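Local structure of 7,8-dihydro-6-hydroxymethylpterin pyrophosphokinase-dihydropteroate synthase (Plasmodium falciparum, 6JWY) at residues D482-N487 with L501-A506. The protein probably catalyses two consecutive steps of folate biosynthesis, pyrophosphorylating 6-hydroxymethyl-7,8-dihydropterin with ATP and then joining the activated pterin to 4-aminobenzoate. The protein carries 1 engineered substitution. Residues are numbered along the deposited sequence; the frame is centred on the assembly and turned at random.
Sequences DTINYN and LNDISA. With CKL (4-[(2-azanyl-4-oxidanylidene-7,8-dihydro-3~{H}-pteridin-6-yl)methylamino]-~{N}-(5,6-dimethoxypyrimidin-4-yl)benzenesulfonamide), chain C.
Asp482 and Asn502 pair as parallel neighbours at the ends of strands 478-482 and 500-503, and Thr483 N donates to Asn502 O (3.0 Å). The strands belong to a beta-alpha-beta unit of the TIM-barrel dihydropteroate synthase domain, whose pterin pocket opens at these strand ends. Asp482 and Asn502 run side by side from the same face of the sheet, both with CG anti to the backbone N (chi1 -171° and 173°), and both reach the dihydropterin of the ligand CKL. An amide suits Asn502 because it can donate and accept at once: Asn502 OD1 takes the hydrogen of CKL N11 at 2.7 Å, while Asn502 ND2 gives one to CKL N1 at 3.1 Å and another to Asp430. A carboxylate suits Asp482, where Asp482 OD2 receives CKL N10-H at 2.6 Å; its plane is turned 39° from the amide. Ile504 lays CG2 3.5 Å from CKL N1, and its CG1 meets Ile484 CG2, an apolar touch beside the polar groups. The Thr483 side chain leaves on the side away from residues 501-506, yet its CG2 touches Leu501 CD1 (3.7 Å), the two side chains crossing at about a right angle, while OG1 bonds Glu448 and closes an ST turn with Asn485 N. Just past Asn502, Asp503 OD1 accepts Ser505 N, closing an Asx turn, and also Ser505 OG on its syn side. One water ties the strand ends together, donating to Asp482 OD1 (2.7 Å) and Asn502 O and accepting from Ile504 N.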
loop_
_atom_site.group_PDB
_atom_site.type_symbol
_atom_site.label_atom_id
_atom_site.label_comp_id
_atom_site.label_asym_id
_atom_site.label_seq_id
_atom_site.Cartn_x
_atom_site.Cartn_y
_atom_site.Cartn_z
ATOM N N ASP A 482 -20.014 -20.768 -11.542
ATOM C CA ASP A 482 -20.172 -20.820 -10.102
ATOM C C ASP A 482 -21.151 -21.950 -9.804
ATOM O O ASP A 482 -22.360 -21.713 -9.765
ATOM C CB ASP A 482 -20.751 -19.500 -9.606
ATOM C CG ASP A 482 -20.763 -19.337 -8.101
ATOM O OD1 ASP A 482 -20.830 -20.364 -7.380
ATOM O OD2 ASP A 482 -20.729 -18.177 -7.647
ATOM N N THR A 483 -20.629 -23.161 -9.578
ATOM C CA THR A 483 -21.472 -24.323 -9.367
ATOM C C THR A 483 -20.799 -25.304 -8.411
ATOM O O THR A 483 -19.572 -25.360 -8.379
ATOM C CB THR A 483 -21.785 -25.011 -10.696
ATOM O OG1 THR A 483 -22.765 -25.968 -10.322
ATOM C CG2 THR A 483 -20.628 -25.754 -11.328
ATOM N N ILE A 484 -21.607 -26.086 -7.668
ATOM C CA ILE A 484 -21.092 -27.213 -6.885
ATOM C C ILE A 484 -21.600 -28.535 -7.462
ATOM O O ILE A 484 -21.379 -29.587 -6.861
ATOM C CB ILE A 484 -21.444 -27.129 -5.389
ATOM C CG1 ILE A 484 -22.952 -27.237 -5.145
ATOM C CG2 ILE A 484 -20.851 -25.900 -4.754
ATOM C CD1 ILE A 484 -23.339 -27.292 -3.679
ATOM N N ASN A 485 -22.238 -28.461 -8.642
ATOM C CA ASN A 485 -23.066 -29.523 -9.190
ATOM C C ASN A 485 -22.361 -30.138 -10.396
ATOM O O ASN A 485 -22.318 -29.561 -11.485
ATOM C CB ASN A 485 -24.499 -29.032 -9.440
ATOM C CG ASN A 485 -25.349 -29.984 -10.261
ATOM O OD1 ASN A 485 -24.820 -30.843 -10.968
ATOM N ND2 ASN A 485 -26.672 -29.846 -10.197
ATOM N N TYR A 486 -21.826 -31.334 -10.157
ATOM C CA TYR A 486 -21.195 -32.238 -11.102
ATOM C C TYR A 486 -21.941 -32.259 -12.435
ATOM O O TYR A 486 -21.315 -32.185 -13.480
ATOM C CB TYR A 486 -21.200 -33.651 -10.507
ATOM C CG TYR A 486 -20.475 -34.685 -11.328
ATOM C CD1 TYR A 486 -21.054 -35.273 -12.446
ATOM C CD2 TYR A 486 -19.190 -35.079 -10.991
ATOM C CE1 TYR A 486 -20.371 -36.207 -13.216
ATOM C CE2 TYR A 486 -18.497 -36.027 -11.733
ATOM C CZ TYR A 486 -19.091 -36.583 -12.850
ATOM O OH TYR A 486 -18.385 -37.494 -13.569
ATOM N N ASN A 487 -23.269 -32.447 -12.408
ATOM C CA ASN A 487 -24.001 -32.625 -13.652
ATOM C C ASN A 487 -23.897 -31.357 -14.493
ATOM O O ASN A 487 -23.713 -31.436 -15.711
ATOM C CB ASN A 487 -25.465 -33.015 -13.446
ATOM C CG ASN A 487 -25.663 -34.431 -12.952
ATOM O OD1 ASN A 487 -24.860 -35.319 -13.226
ATOM N ND2 ASN A 487 -26.738 -34.657 -12.226
ATOM N N LEU A 501 -13.941 -23.895 -12.903
ATOM C CA LEU A 501 -14.958 -24.232 -11.921
ATOM C C LEU A 501 -14.771 -23.330 -10.708
ATOM O O LEU A 501 -13.693 -23.310 -10.114
ATOM C CB LEU A 501 -14.772 -25.710 -11.539
ATOM C CG LEU A 501 -15.540 -26.171 -10.299
ATOM C CD1 LEU A 501 -17.048 -26.089 -10.541
ATOM C CD2 LEU A 501 -15.103 -27.572 -9.869
ATOM N N ASN A 502 -15.822 -22.594 -10.344
ATOM C CA ASN A 502 -15.870 -21.819 -9.105
ATOM C C ASN A 502 -16.755 -22.609 -8.143
ATOM O O ASN A 502 -17.988 -22.547 -8.228
ATOM C CB ASN A 502 -16.392 -20.399 -9.365
ATOM C CG ASN A 502 -16.632 -19.567 -8.126
ATOM O OD1 ASN A 502 -16.133 -19.885 -7.055
ATOM N ND2 ASN A 502 -17.398 -18.495 -8.241
ATOM N N ASP A 503 -16.116 -23.440 -7.310
ATOM C CA ASP A 503 -16.816 -24.384 -6.448
ATOM C C ASP A 503 -16.817 -23.811 -5.036
ATOM O O ASP A 503 -15.823 -23.870 -4.333
ATOM C CB ASP A 503 -16.196 -25.780 -6.537
ATOM C CG ASP A 503 -16.950 -26.877 -5.773
ATOM O OD1 ASP A 503 -17.378 -26.619 -4.613
ATOM O OD2 ASP A 503 -17.074 -28.022 -6.327
ATOM N N ILE A 504 -17.935 -23.237 -4.611
ATOM C CA ILE A 504 -17.924 -22.562 -3.327
ATOM C C ILE A 504 -17.899 -23.544 -2.151
ATOM O O ILE A 504 -17.903 -23.113 -1.000
ATOM C CB ILE A 504 -19.132 -21.614 -3.226
ATOM C CG1 ILE A 504 -20.445 -22.399 -3.300
ATOM C CG2 ILE A 504 -19.027 -20.517 -4.289
ATOM C CD1 ILE A 504 -21.548 -21.768 -2.518
ATOM N N SER A 505 -17.887 -24.858 -2.407
ATOM C CA SER A 505 -17.755 -25.797 -1.303
ATOM C C SER A 505 -16.320 -26.336 -1.255
ATOM O O SER A 505 -15.983 -27.231 -0.458
ATOM C CB SER A 505 -18.763 -26.899 -1.413
ATOM O OG SER A 505 -18.284 -27.928 -2.265
ATOM N N ALA A 506 -15.484 -25.785 -2.144
ATOM C CA ALA A 506 -14.095 -26.206 -2.268
ATOM C C ALA A 506 -14.059 -27.682 -2.676
ATOM O O ALA A 506 -13.193 -28.441 -2.263
ATOM C CB ALA A 506 -13.293 -25.867 -1.015
HETATM C C2 CKL C . -16.733 -17.132 -4.899
HETATM C C4 CKL C . -17.511 -15.520 -3.354
HETATM C C5 CKL C . -18.896 -15.673 -3.819
HETATM C C6 CKL C . -19.054 -16.667 -4.895
HETATM O O24 CKL C . -23.412 -11.483 3.429
HETATM S S21 CKL C . -24.235 -11.271 2.256
HETATM O O23 CKL C . -24.093 -9.892 1.920
HETATM N N22 CKL C . -25.836 -11.505 2.408
HETATM C C25 CKL C . -26.465 -12.070 3.470
HETATM C C30 CKL C . -27.853 -12.138 3.464
HETATM O O31 CKL C . -28.578 -11.649 2.403
HETATM C C32 CKL C . -29.028 -12.522 1.362
HETATM C C29 CKL C . -28.496 -12.694 4.558
HETATM O O33 CKL C . -29.871 -12.770 4.585
HETATM C C34 CKL C . -30.624 -12.505 5.781
HETATM N N28 CKL C . -27.751 -13.167 5.590
HETATM C C27 CKL C . -26.407 -13.096 5.576
HETATM N N26 CKL C . -25.765 -12.550 4.535
HETATM C C18 CKL C . -23.834 -12.312 1.098
HETATM C C17 CKL C . -24.207 -12.019 -0.216
HETATM C C16 CKL C . -23.880 -12.911 -1.228
HETATM C C19 CKL C . -23.162 -13.510 1.394
HETATM C C20 CKL C . -22.835 -14.400 0.370
HETATM C C15 CKL C . -23.176 -14.087 -0.952
HETATM N N14 CKL C . -22.839 -14.953 -1.970
HETATM C C13 CKL C . -22.566 -14.627 -3.378
HETATM C C8 CKL C . -21.247 -15.258 -3.807
HETATM C C9 CKL C . -21.446 -16.245 -4.896
HETATM N N10 CKL C . -20.271 -16.902 -5.372
HETATM N N1 CKL C . -17.975 -17.345 -5.408
HETATM N N7 CKL C . -19.978 -14.986 -3.308
HETATM O O12 CKL C . -17.250 -14.696 -2.448
HETATM N N3 CKL C . -16.523 -16.260 -3.902
HETATM N N11 CKL C . -15.686 -17.837 -5.366
HETATM O O HOH W 1 -20.240 -22.869 -6.545
HETATM O O HOH W 2 -18.793 -30.133 -5.331
#